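Local coordinates for protein Endonuclease/exonuclease/phosphatase (Beutenbergia cavernae DSM 12333, PDB 4RUW) that belongs to the endonuclease/exonuclease/phosphatase family, with a DNase I-like domain followed by an Ig-like domain, and carries a bound zinc ion, at residues 79-87 and 310-318; 340-351 and 417-425. All coordinates share one frame; numbering follows the deposited sequence.

Contact 1. Residues 79-87 and 310-318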
ATOM      1  N   ARG A  79       5.820 -18.360  15.216  1.00 13.55           N
ATOM      2  CA  ARG A  79       5.271 -17.157  15.777  1.00 14.22           C
ATOM      3  C   ARG A  79       4.615 -16.302  14.663  1.00 13.60           C
ATOM      4  O   ARG A  79       3.564 -15.790  14.823  1.00 14.39           O
ATOM      5  CB  ARG A  79       6.396 -16.436  16.479  1.00 16.54           C
ATOM      6  CG  ARG A  79       5.960 -15.542  17.540  1.00 19.28           C
ATOM      7  CD  ARG A  79       7.127 -15.077  18.366  1.00 18.23           C
ATOM      8  NE  ARG A  79       6.693 -13.928  19.101  1.00 16.52           N
ATOM      9  CZ  ARG A  79       7.476 -13.142  19.791  1.00 14.88           C
ATOM     10  NH1 ARG A  79       8.764 -13.357  19.858  1.00 15.61           N
ATOM     11  NH2 ARG A  79       6.978 -12.133  20.413  1.00 16.41           N
ATOM     12  N   ILE A  80       5.264 -16.217  13.514  1.00 12.98           N
ATOM     13  CA  ILE A  80       4.713 -15.549  12.344  1.00 13.10           C
ATOM     14  C   ILE A  80       3.437 -16.263  11.880  1.00 12.01           C
ATOM     15  O   ILE A  80       2.401 -15.635  11.638  1.00 13.19           O
ATOM     16  CB  ILE A  80       5.759 -15.519  11.198  1.00 13.90           C
ATOM     17  CG1 ILE A  80       7.012 -14.723  11.607  1.00 13.97           C
ATOM     18  CG2 ILE A  80       5.145 -14.991   9.898  1.00 13.83           C
ATOM     19  CD1 ILE A  80       6.751 -13.301  12.044  1.00 14.66           C
ATOM     20  N   ALA A  81       3.511 -17.582  11.751  1.00 12.70           N
ATOM     21  CA  ALA A  81       2.373 -18.352  11.280  1.00 13.22           C
ATOM     22  C   ALA A  81       1.166 -18.223  12.199  1.00 12.43           C
ATOM     23  O   ALA A  81       0.035 -18.181  11.737  1.00 13.16           O
ATOM     24  CB  ALA A  81       2.761 -19.805  11.108  1.00 13.99           C
ATOM     25  N   ALA A  82       1.405 -18.173  13.506  1.00 12.77           N
ATOM     26  CA  ALA A  82       0.299 -18.081  14.460  1.00 13.31           C
ATOM     27  C   ALA A  82      -0.465 -16.765  14.293  1.00 13.07           C
ATOM     28  O   ALA A  82      -1.684 -16.728  14.429  1.00 14.20           O
ATOM     29  CB  ALA A  82       0.795 -18.245  15.892  1.00 14.54           C
ATOM     30  N   VAL A  83       0.249 -15.687  13.984  1.00 13.14           N
ATOM     31  CA  VAL A  83      -0.406 -14.406  13.739  1.00 13.17           C
ATOM     32  C   VAL A  83      -1.242 -14.468  12.458  1.00 12.70           C
ATOM     33  O   VAL A  83      -2.406 -14.054  12.444  1.00 13.70           O
ATOM     34  CB  VAL A  83       0.609 -13.252  13.658  1.00 13.07           C
ATOM     35  CG1 VAL A  83      -0.053 -11.988  13.119  1.00 14.92           C
ATOM     36  CG2 VAL A  83       1.227 -12.994  15.029  1.00 13.63           C
ATOM     37  N   ILE A  84      -0.658 -14.992  11.382  1.00 12.61           N
ATOM     38  CA  ILE A  84      -1.404 -15.158  10.139  1.00 13.11           C
ATOM     39  C   ILE A  84      -2.659 -16.010  10.357  1.00 12.95           C
ATOM     40  O   ILE A  84      -3.741 -15.651   9.911  1.00 13.60           O
ATOM     41  CB  ILE A  84      -0.518 -15.737   9.019  1.00 13.31           C
ATOM     42  CG1 ILE A  84       0.644 -14.782   8.712  1.00 14.48           C
ATOM     43  CG2 ILE A  84      -1.350 -16.034   7.778  1.00 14.14           C
ATOM     44  CD1 ILE A  84       1.736 -15.375   7.837  1.00 14.48           C
ATOM     45  N   ARG A  85      -2.511 -17.126  11.067  1.00 13.39           N
ATOM     46  CA  ARG A  85      -3.629 -18.018  11.351  1.00 14.41           C
ATOM     47  C   ARG A  85      -4.751 -17.291  12.088  1.00 14.16           C
ATOM     48  O   ARG A  85      -5.926 -17.454  11.763  1.00 15.46           O
ATOM     49  CB  ARG A  85      -3.116 -19.191  12.195  1.00 17.01           C
ATOM     50  CG  ARG A  85      -4.100 -20.308  12.456  1.00 20.13           C
ATOM     51  CD  ARG A  85      -3.428 -21.443  13.261  1.00 20.16           C
ATOM     52  NE  ARG A  85      -2.251 -21.986  12.575  1.00 20.29           N
ATOM     53  CZ  ARG A  85      -1.001 -21.912  13.030  1.00 19.53           C
ATOM     54  NH1 ARG A  85      -0.738 -21.338  14.198  1.00 18.86           N
ATOM     55  NH2 ARG A  85      -0.005 -22.421  12.314  1.00 21.44           N
ATOM     56  N   ALA A  86      -4.385 -16.481  13.074  1.00 13.78           N
ATOM     57  CA  ALA A  86      -5.365 -15.757  13.874  1.00 14.55           C
ATOM     58  C   ALA A  86      -6.091 -14.694  13.055  1.00 14.00           C
ATOM     59  O   ALA A  86      -7.286 -14.484  13.227  1.00 15.95           O
ATOM     60  CB  ALA A  86      -4.698 -15.127  15.081  1.00 15.92           C
ATOM     61  N   GLU A  87      -5.366 -14.027  12.160  1.00 12.98           N
ATOM     62  CA  GLU A  87      -5.953 -12.974  11.337  1.00 13.72           C
ATOM     63  C   GLU A  87      -6.781 -13.555  10.185  1.00 13.15           C
ATOM     64  O   GLU A  87      -7.690 -12.907   9.666  1.00 14.38           O
ATOM     65  CB  GLU A  87      -4.865 -12.044  10.802  1.00 13.72           C
ATOM     66  CG  GLU A  87      -4.091 -11.288  11.886  1.00 14.13           C
ATOM     67  CD  GLU A  87      -4.907 -10.207  12.584  1.00 16.02           C
ATOM     68  OE1 GLU A  87      -6.086  -9.986  12.216  1.00 16.35           O
ATOM     69  OE2 GLU A  87      -4.346  -9.556  13.497  1.00 16.84           O
ATOM     70  N   HIS A 310      -7.112  -3.104  10.378  1.00 11.42           N
ATOM     71  CA  HIS A 310      -6.407  -2.944  11.644  1.00 11.76           C
ATOM     72  C   HIS A 310      -4.962  -3.374  11.485  1.00 11.44           C
ATOM     73  O   HIS A 310      -4.641  -4.168  10.600  1.00 12.25           O
ATOM     74  CB  HIS A 310      -7.081  -3.745  12.770  1.00 13.43           C
ATOM     75  CG  HIS A 310      -7.171  -5.218  12.502  1.00 13.43           C
ATOM     76  ND1 HIS A 310      -8.195  -5.775  11.771  1.00 15.54           N
ATOM     77  CD2 HIS A 310      -6.371  -6.244  12.882  1.00 14.42           C
ATOM     78  CE1 HIS A 310      -8.030  -7.089  11.715  1.00 15.57           C
ATOM     79  NE2 HIS A 310      -6.926  -7.397  12.373  1.00 15.08           N
ATOM     80  N   VAL A 311      -4.093  -2.853  12.342  1.00 11.48           N
ATOM     81  CA  VAL A 311      -2.762  -3.416  12.454  1.00 12.44           C
ATOM     82  C   VAL A 311      -2.847  -4.624  13.380  1.00 12.92           C
ATOM     83  O   VAL A 311      -3.652  -4.661  14.315  1.00 15.11           O
ATOM     84  CB  VAL A 311      -1.698  -2.398  12.948  1.00 13.68           C
ATOM     85  CG1 VAL A 311      -1.417  -1.358  11.860  1.00 15.17           C
ATOM     86  CG2 VAL A 311      -2.106  -1.750  14.267  1.00 14.77           C
ATOM     87  N   SER A 312      -2.043  -5.638  13.108  1.00 13.02           N
ATOM     88  CA  SER A 312      -2.118  -6.843  13.913  1.00 13.59           C
ATOM     89  C   SER A 312      -1.384  -6.670  15.226  1.00 13.16           C
ATOM     90  O   SER A 312      -0.184  -6.374  15.247  1.00 13.86           O
ATOM     91  CB  SER A 312      -1.551  -8.038  13.165  1.00 15.50           C
ATOM     92  OG  SER A 312      -1.769  -9.215  13.915  1.00 17.19           O
ATOM     93  N   LEU A 313      -2.114  -6.864  16.323  1.00 14.65           N
ATOM     94  CA  LEU A 313      -1.545  -6.787  17.662  1.00 15.31           C
ATOM     95  C   LEU A 313      -1.705  -8.124  18.399  1.00 15.87           C
ATOM     96  O   LEU A 313      -1.589  -8.187  19.622  1.00 18.79           O
ATOM     97  CB  LEU A 313      -2.172  -5.638  18.457  1.00 16.45           C
ATOM     98  CG  LEU A 313      -2.016  -4.248  17.827  1.00 17.59           C
ATOM     99  CD1 LEU A 313      -2.766  -3.207  18.645  1.00 19.45           C
ATOM    100  CD2 LEU A 313      -0.556  -3.856  17.706  1.00 17.57           C
ATOM    101  N   VAL A 314      -1.951  -9.190  17.643  1.00 16.61           N
ATOM    102  CA  VAL A 314      -1.994 -10.545  18.201  1.00 17.75           C
ATOM    103  C   VAL A 314      -0.679 -10.883  18.925  1.00 17.54           C
ATOM    104  O   VAL A 314      -0.679 -11.435  20.029  1.00 18.54           O
ATOM    105  CB  VAL A 314      -2.287 -11.588  17.081  1.00 18.70           C
ATOM    106  CG1 VAL A 314      -2.258 -13.002  17.629  1.00 20.43           C
ATOM    107  CG2 VAL A 314      -3.632 -11.301  16.429  1.00 20.59           C
ATOM    108  N   ASP A 315       0.439 -10.540  18.298  1.00 15.40           N
ATOM    109  CA  ASP A 315       1.763 -10.796  18.859  1.00 15.19           C
ATOM    110  C   ASP A 315       2.665  -9.735  18.260  1.00 14.49           C
ATOM    111  O   ASP A 315       3.443 -10.000  17.338  1.00 15.21           O
ATOM    112  CB  ASP A 315       2.243 -12.189  18.450  1.00 16.02           C
ATOM    113  CG  ASP A 315       3.422 -12.684  19.268  1.00 16.55           C
ATOM    114  OD1 ASP A 315       3.928 -11.954  20.147  1.00 16.97           O
ATOM    115  OD2 ASP A 315       3.831 -13.835  19.025  1.00 16.19           O
ATOM    116  N   ARG A 316       2.522  -8.508  18.753  1.00 14.27           N
ATOM    117  CA  ARG A 316       3.125  -7.363  18.088  1.00 14.99           C
ATOM    118  C   ARG A 316       4.650  -7.438  17.992  1.00 14.06           C
ATOM    119  O   ARG A 316       5.234  -6.898  17.055  1.00 14.91           O
ATOM    120  CB  ARG A 316       2.683  -6.050  18.740  1.00 15.91           C
ATOM    121  CG  ARG A 316       3.345  -5.754  20.071  1.00 17.64           C
ATOM    122  CD  ARG A 316       2.655  -4.599  20.788  1.00 19.18           C
ATOM    123  NE  ARG A 316       1.305  -4.978  21.196  1.00 20.53           N
ATOM    124  CZ  ARG A 316       0.388  -4.128  21.643  1.00 21.71           C
ATOM    125  NH1 ARG A 316       0.665  -2.833  21.725  1.00 23.25           N
ATOM    126  NH2 ARG A 316      -0.810  -4.569  21.997  1.00 23.06           N
ATOM    127  N   PHE A 317       5.292  -8.121  18.937  1.00 13.66           N
ATOM    128  CA  PHE A 317       6.751  -8.183  18.939  1.00 14.32           C
ATOM    129  C   PHE A 317       7.323  -9.336  18.125  1.00 14.00           C
ATOM    130  O   PHE A 317       8.517  -9.602  18.184  1.00 15.31           O
ATOM    131  CB  PHE A 317       7.306  -8.143  20.366  1.00 15.95           C
ATOM    132  CG  PHE A 317       6.978  -6.863  21.080  1.00 16.93           C
ATOM    133  CD1 PHE A 317       7.455  -5.656  20.592  1.00 18.92           C
ATOM    134  CD2 PHE A 317       6.180  -6.853  22.210  1.00 19.11           C
ATOM    135  CE1 PHE A 317       7.151  -4.468  21.219  1.00 20.77           C
ATOM    136  CE2 PHE A 317       5.874  -5.662  22.844  1.00 21.52           C
ATOM    137  CZ  PHE A 317       6.356  -4.470  22.341  1.00 21.22           C
ATOM    138  N   ALA A 318       6.475  -9.991  17.335  1.00 13.64           N
ATOM    139  CA  ALA A 318       6.930 -11.080  16.477  1.00 13.96           C
ATOM    140  C   ALA A 318       7.821 -10.592  15.325  1.00 13.74           C
ATOM    141  O   ALA A 318       8.615 -11.368  14.782  1.00 14.30           O
ATOM    142  CB  ALA A 318       5.750 -11.852  15.931  1.00 14.86           C
TER
HETATM  143  O   HOH W   1       2.466 -15.539  17.450  1.00 15.45           O
HETATM  144  O   HOH W   2      -4.678  -8.097  15.653  1.00 32.53           O

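Contact 2. Residues 340-351 and 417-425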
ATOM      1  N   VAL A 340      -8.334  13.663  -9.763  1.00 13.24           N
ATOM      2  CA  VAL A 340      -7.867  15.018 -10.000  1.00 13.95           C
ATOM      3  C   VAL A 340      -6.991  15.404  -8.809  1.00 13.29           C
ATOM      4  O   VAL A 340      -7.434  15.364  -7.660  1.00 13.70           O
ATOM      5  CB  VAL A 340      -9.031  16.016 -10.188  1.00 15.13           C
ATOM      6  CG1 VAL A 340      -8.485  17.406 -10.459  1.00 15.86           C
ATOM      7  CG2 VAL A 340      -9.935  15.560 -11.333  1.00 16.76           C
ATOM      8  N   LEU A 341      -5.730  15.717  -9.081  1.00 13.62           N
ATOM      9  CA  LEU A 341      -4.796  16.096  -8.029  1.00 14.11           C
ATOM     10  C   LEU A 341      -5.078  17.513  -7.560  1.00 14.26           C
ATOM     11  O   LEU A 341      -5.611  18.327  -8.316  1.00 16.14           O
ATOM     12  CB  LEU A 341      -3.356  15.990  -8.521  1.00 14.79           C
ATOM     13  CG  LEU A 341      -2.900  14.602  -8.974  1.00 15.14           C
ATOM     14  CD1 LEU A 341      -1.488  14.680  -9.510  1.00 17.21           C
ATOM     15  CD2 LEU A 341      -2.976  13.621  -7.818  1.00 15.35           C
ATOM     16  N   ALA A 342      -4.708  17.794  -6.315  1.00 13.77           N
ATOM     17  CA  ALA A 342      -4.956  19.095  -5.707  1.00 14.47           C
ATOM     18  C   ALA A 342      -3.663  19.850  -5.444  1.00 13.83           C
ATOM     19  O   ALA A 342      -2.623  19.244  -5.168  1.00 15.09           O
ATOM     20  CB  ALA A 342      -5.730  18.919  -4.404  1.00 17.04           C
ATOM     21  N   GLY A 343      -3.736  21.175  -5.511  1.00 14.80           N
ATOM     22  CA  GLY A 343      -2.582  22.025  -5.276  1.00 16.23           C
ATOM     23  C   GLY A 343      -1.947  22.481  -6.573  1.00 16.99           C
ATOM     24  O   GLY A 343      -2.156  21.878  -7.622  1.00 17.59           O
ATOM     25  N   GLU A 344      -1.166  23.537  -6.507  1.00 18.36           N
ATOM     26  CA  GLU A 344      -0.604  24.124  -7.715  1.00 20.27           C
ATOM     27  C   GLU A 344       0.220  23.172  -8.550  1.00 20.06           C
ATOM     28  O   GLU A 344       0.190  23.227  -9.735  1.00 22.71           O
ATOM     29  CB  GLU A 344       0.193  25.376  -7.380  1.00 24.04           C
ATOM     30  CG  GLU A 344       1.292  25.237  -6.364  1.00 27.71           C
ATOM     31  CD  GLU A 344       1.885  26.592  -5.948  0.56 30.80           C
ATOM     32  OE1 GLU A 344       1.579  27.591  -6.587  0.62 31.63           O
ATOM     33  OE2 GLU A 344       2.673  26.631  -5.001  0.53 31.81           O
ATOM     34  N   ASP A 345       0.927  22.283  -7.889  1.00 18.59           N
ATOM     35  CA  ASP A 345       1.735  21.295  -8.584  1.00 19.26           C
ATOM     36  C   ASP A 345       1.213  19.879  -8.367  1.00 18.06           C
ATOM     37  O   ASP A 345       1.918  18.907  -8.634  1.00 19.33           O
ATOM     38  CB  ASP A 345       3.190  21.385  -8.134  1.00 22.71           C
ATOM     39  CG  ASP A 345       3.820  22.714  -8.472  1.00 27.71           C
ATOM     40  OD1 ASP A 345       3.582  23.219  -9.590  1.00 29.13           O
ATOM     41  OD2 ASP A 345       4.546  23.258  -7.615  1.00 31.29           O
ATOM     42  N   GLY A 346      -0.019  19.760  -7.881  1.00 16.40           N
ATOM     43  CA  GLY A 346      -0.647  18.460  -7.713  1.00 16.22           C
ATOM     44  C   GLY A 346      -0.072  17.637  -6.576  1.00 14.88           C
ATOM     45  O   GLY A 346      -0.191  16.409  -6.589  1.00 16.19           O
ATOM     46  N   LEU A 347       0.532  18.308  -5.594  1.00 14.50           N
ATOM     47  CA  LEU A 347       1.243  17.637  -4.506  1.00 15.22           C
ATOM     48  C   LEU A 347       0.562  17.748  -3.148  1.00 15.63           C
ATOM     49  O   LEU A 347       1.118  17.310  -2.145  1.00 16.88           O
ATOM     50  CB  LEU A 347       2.667  18.183  -4.386  1.00 16.85           C
ATOM     51  CG  LEU A 347       3.532  17.964  -5.621  1.00 18.91           C
ATOM     52  CD1 LEU A 347       4.892  18.620  -5.440  1.00 21.60           C
ATOM     53  CD2 LEU A 347       3.691  16.486  -5.894  1.00 21.17           C
ATOM     54  N   ASP A 348      -0.637  18.317  -3.105  1.00 14.76           N
ATOM     55  CA  ASP A 348      -1.270  18.591  -1.822  1.00 14.55           C
ATOM     56  C   ASP A 348      -2.402  17.634  -1.474  1.00 13.92           C
ATOM     57  O   ASP A 348      -3.039  17.773  -0.424  1.00 15.22           O
ATOM     58  CB  ASP A 348      -1.757  20.032  -1.785  1.00 16.70           C
ATOM     59  CG  ASP A 348      -0.614  21.006  -1.843  1.00 17.69           C
ATOM     60  OD1 ASP A 348       0.154  21.041  -0.866  1.00 20.44           O
ATOM     61  OD2 ASP A 348      -0.463  21.703  -2.867  1.00 19.19           O
ATOM     62  N   GLY A 349      -2.644  16.663  -2.346  1.00 13.67           N
ATOM     63  CA  GLY A 349      -3.721  15.717  -2.152  1.00 13.55           C
ATOM     64  C   GLY A 349      -4.434  15.429  -3.452  1.00 12.65           C
ATOM     65  O   GLY A 349      -3.885  15.645  -4.536  1.00 13.45           O
ATOM     66  N   TRP A 350      -5.668  14.954  -3.358  1.00 12.21           N
ATOM     67  CA  TRP A 350      -6.381  14.522  -4.546  1.00 12.30           C
ATOM     68  C   TRP A 350      -7.842  14.244  -4.246  1.00 12.05           C
ATOM     69  O   TRP A 350      -8.261  14.141  -3.082  1.00 13.01           O
ATOM     70  CB  TRP A 350      -5.757  13.236  -5.113  1.00 13.01           C
ATOM     71  CG  TRP A 350      -5.635  12.134  -4.095  1.00 13.35           C
ATOM     72  CD1 TRP A 350      -6.622  11.301  -3.659  1.00 14.30           C
ATOM     73  CD2 TRP A 350      -4.455  11.775  -3.362  1.00 13.27           C
ATOM     74  NE1 TRP A 350      -6.129  10.436  -2.708  1.00 14.29           N
ATOM     75  CE2 TRP A 350      -4.802  10.707  -2.505  1.00 13.75           C
ATOM     76  CE3 TRP A 350      -3.137  12.245  -3.362  1.00 14.16           C
ATOM     77  CZ2 TRP A 350      -3.877  10.100  -1.656  1.00 14.80           C
ATOM     78  CZ3 TRP A 350      -2.221  11.650  -2.506  1.00 15.85           C
ATOM     79  CH2 TRP A 350      -2.597  10.590  -1.663  1.00 15.22           C
ATOM     80  N   ALA A 351      -8.601  14.110  -5.329  1.00 12.75           N
ATOM     81  CA  ALA A 351      -9.960  13.611  -5.297  1.00 12.88           C
ATOM     82  C   ALA A 351     -10.054  12.450  -6.275  1.00 12.70           C
ATOM     83  O   ALA A 351      -9.598  12.559  -7.414  1.00 14.36           O
ATOM     84  CB  ALA A 351     -10.930  14.703  -5.689  1.00 15.33           C
ATOM     85  N   ALA A 417     -20.465  16.718 -17.382  1.00 25.96           N
ATOM     86  CA  ALA A 417     -20.045  16.858 -15.992  1.00 24.76           C
ATOM     87  C   ALA A 417     -18.533  17.029 -15.876  1.00 22.99           C
ATOM     88  O   ALA A 417     -17.773  16.606 -16.749  1.00 23.44           O
ATOM     89  CB  ALA A 417     -20.509  15.664 -15.169  1.00 24.97           C
ATOM     90  N   ARG A 418     -18.095  17.660 -14.795  1.00 21.88           N
ATOM     91  CA  ARG A 418     -16.671  17.812 -14.550  1.00 20.92           C
ATOM     92  C   ARG A 418     -16.378  17.704 -13.063  1.00 18.89           C
ATOM     93  O   ARG A 418     -17.255  17.926 -12.224  1.00 19.46           O
ATOM     94  CB  ARG A 418     -16.163  19.140 -15.107  1.00 22.97           C
ATOM     95  CG  ARG A 418     -16.866  20.344 -14.526  1.00 25.83           C
ATOM     96  CD  ARG A 418     -17.072  21.405 -15.582  1.00 30.10           C
ATOM     97  NE  ARG A 418     -17.866  20.911 -16.703  1.00 32.03           N
ATOM     98  CZ  ARG A 418     -17.688  21.301 -17.961  1.00 33.41           C
ATOM     99  NH1 ARG A 418     -16.738  22.178 -18.256  1.00 34.17           N
ATOM    100  NH2 ARG A 418     -18.453  20.810 -18.926  1.00 33.75           N
ATOM    101  N   LEU A 419     -15.137  17.353 -12.751  1.00 17.22           N
ATOM    102  CA  LEU A 419     -14.694  17.229 -11.377  1.00 16.92           C
ATOM    103  C   LEU A 419     -13.610  18.265 -11.128  1.00 16.12           C
ATOM    104  O   LEU A 419     -12.655  18.370 -11.904  1.00 16.02           O
ATOM    105  CB  LEU A 419     -14.145  15.823 -11.124  1.00 18.12           C
ATOM    106  CG  LEU A 419     -13.590  15.553  -9.725  1.00 19.82           C
ATOM    107  CD1 LEU A 419     -14.682  15.733  -8.683  1.00 21.21           C
ATOM    108  CD2 LEU A 419     -12.984  14.159  -9.622  1.00 21.12           C
ATOM    109  N   GLU A 420     -13.784  19.039 -10.062  1.00 16.12           N
ATOM    110  CA  GLU A 420     -12.832  20.056  -9.647  1.00 16.53           C
ATOM    111  C   GLU A 420     -12.203  19.638  -8.322  1.00 15.73           C
ATOM    112  O   GLU A 420     -12.890  19.128  -7.440  1.00 17.97           O
ATOM    113  CB  GLU A 420     -13.538  21.414  -9.498  1.00 18.53           C
ATOM    114  CG  GLU A 420     -12.625  22.561  -9.060  1.00 21.76           C
ATOM    115  CD  GLU A 420     -13.322  23.914  -9.046  1.00 24.41           C
ATOM    116  OE1 GLU A 420     -14.562  23.961  -9.196  1.00 26.89           O
ATOM    117  OE2 GLU A 420     -12.626  24.936  -8.885  1.00 26.22           O
ATOM    118  N   ALA A 421     -10.894  19.836  -8.193  1.00 15.16           N
ATOM    119  CA  ALA A 421     -10.221  19.663  -6.913  1.00 14.98           C
ATOM    120  C   ALA A 421      -9.455  20.939  -6.609  1.00 15.22           C
ATOM    121  O   ALA A 421      -8.689  21.429  -7.442  1.00 15.99           O
ATOM    122  CB  ALA A 421      -9.273  18.477  -6.949  1.00 16.25           C
ATOM    123  N   CYS A 422      -9.660  21.465  -5.405  0.68 15.43           N
ATOM    124  CA  CYS A 422      -9.042  22.714  -4.989  0.68 16.11           C
ATOM    125  C   CYS A 422      -8.265  22.567  -3.693  0.68 16.32           C
ATOM    126  O   CYS A 422      -8.574  21.718  -2.858  0.68 17.45           O
ATOM    127  CB  CYS A 422     -10.103  23.787  -4.763  0.68 18.77           C
ATOM    128  SG  CYS A 422     -11.024  24.260  -6.215  0.68 19.91           S
ATOM    129  N   LEU A 423      -7.261  23.419  -3.530  1.00 16.40           N
ATOM    130  CA  LEU A 423      -6.656  23.631  -2.234  1.00 16.17           C
ATOM    131  C   LEU A 423      -7.227  24.953  -1.734  1.00 17.33           C
ATOM    132  O   LEU A 423      -7.117  25.980  -2.410  1.00 18.35           O
ATOM    133  CB  LEU A 423      -5.137  23.712  -2.343  1.00 17.71           C
ATOM    134  CG  LEU A 423      -4.425  23.881  -0.998  1.00 18.28           C
ATOM    135  CD1 LEU A 423      -4.639  22.668  -0.092  1.00 19.46           C
ATOM    136  CD2 LEU A 423      -2.941  24.150  -1.204  1.00 20.23           C
ATOM    137  N   VAL A 424      -7.871  24.908  -0.573  1.00 17.61           N
ATOM    138  CA  VAL A 424      -8.539  26.067  -0.011  1.00 19.53           C
ATOM    139  C   VAL A 424      -7.756  26.542   1.196  1.00 19.92           C
ATOM    140  O   VAL A 424      -7.389  25.744   2.059  1.00 21.10           O
ATOM    141  CB  VAL A 424      -9.979  25.726   0.416  1.00 22.09           C
ATOM    142  CG1 VAL A 424     -10.711  26.987   0.850  1.00 23.48           C
ATOM    143  CG2 VAL A 424     -10.720  25.049  -0.723  1.00 23.26           C
ATOM    144  N   GLY A 425      -7.479  27.839   1.245  1.00 22.30           N
ATOM    145  CA  GLY A 425      -6.733  28.405   2.353  1.00 24.65           C
ATOM    146  C   GLY A 425      -7.575  28.470   3.608  1.00 26.65           C
ATOM    147  O   GLY A 425      -8.793  28.290   3.560  1.00 27.68           O
TER
HETATM  148  O   HOH W   3      -5.887  22.184  -7.113  1.00 17.67           O

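Contact 1. Residues 79-87 and 310-318
In the DNase I-like domain, helix 77-87 packs beside the end of edge strand 304-311 and the loop that follows, and Glu87 and Arg79, two helical turns apart, grip the end of that strand and the loop beyond it. Glu87 spreads its carboxylate over two donors. His310 NE2 donates to Glu87 OE1 at 2.7 Å, on the syn side and close to the plane of the imidazole ring, while Ser312 OG donates to Glu87 OE2 at 2.6 Å, on the anti side. A bend at chi2 (-71°) folds the Glu87 chain so that its carboxylate reaches both. A water adds a third bond, donating to Glu87 OE2 and accepting from Leu313 N.

Between the polar ends, Val83 enters with both branches: CG1 lies 3.4 Å from Ser312 OG, and CG2 lies 3.7 Å from Asp315 CB. Ala86 CB touches the methyls of Val314 on the outer side.

At the other end the Arg79 guanidinium takes Asp315 side-on. Arg79 NE donates to Asp315 OD2 (2.9 Å) and Arg79 NH2 to Asp315 OD1 (3.1 Å), both nearly straight, with the two flat groups tilted 32° apart. Ala318 lies over one guanidinium face, its CA 3.8 Å above the plane, and NH1 pairs with Asp70 in a second salt bridge. A water joins Arg79 O to Asp315 OD2.

Two carboxylates, Asp315 and Asp70, bind different nitrogens of Arg79 and would be expected to offset its charge; the three donors on buried Glu87 would likewise help to stabilise a negative carboxylate, and the imidazole and hydroxyl together fix its rotation.

Contact 2. Residues 340-351 and 417-425
Val340 and Leu419 lie alongside each other, pointing opposite ways, and their methyls meet where Val340 CG2 lies 3.8 Å from Leu419 CD2. The two branches of Val340 divide the work. Val340 CG1, anti to the backbone N (chi1 -179°), rests against Ala421 CB at 3.8 Å, while CG2 serves the leucine. Ala421 presents a single methyl, and several groups of the hairpin close on it: Val340 O approaches to 3.7 Å, and the CB atoms of Ala342 and Ala351 come to 4.4 Å and 4.3 Å. Ala351 also reaches Leu419 CD2, so that this leucine methyl meets residues from two adjacent strands.

These groups belong to the interior of an Ig-like beta sandwich. Strands 334-342 and 349-356 form a hairpin in one four-stranded sheet, and strand 418-424 lies in the other; locally, strands 340-342 and 418-424 run nearly parallel, 9° apart, with their axes 6.0 Å from each other at closest approach. Ala342 also touches Val379 and Ala351 touches Ala381, both of strand 378-384, the neighbour of 418-424.

Toward the hairpin loop the packing changes character. Leu423, with CG anti to the backbone N, crosses Asp348 at about a right angle and lays CD2 against its carboxylate, 3.9 Å from OD2, while OD1 of the same aspartate pairs with Arg369. Leu423 CB rests on Gly343 CA, whose backbone, with phi at +99°, suits a residue without a side chain. One water ties the two backbones together, accepting from Gly343 N and donating to Ala421 O.

How the contacts relate
The pair illustrates how location sets the chemistry of a contact. Contact 1, in the DNase I-like domain, joins a helix to a strand end and the loop after it and is only partly buried, with exposed residues among those that touch; charged and polar groups hold its two ends, with apolar side chains packed between them. Contact 2, in the Ig-like domain, joins strands of two facing sheets in a buried interior, where methyl groups do most of the touching and a water makes the polar link. They share no helix or strand. Their centres lie 38 Å apart on opposite sides of the chain's centre, with nearest atoms about 18 Å apart, and both segments of contact 1 precede those of contact 2 in the sequence.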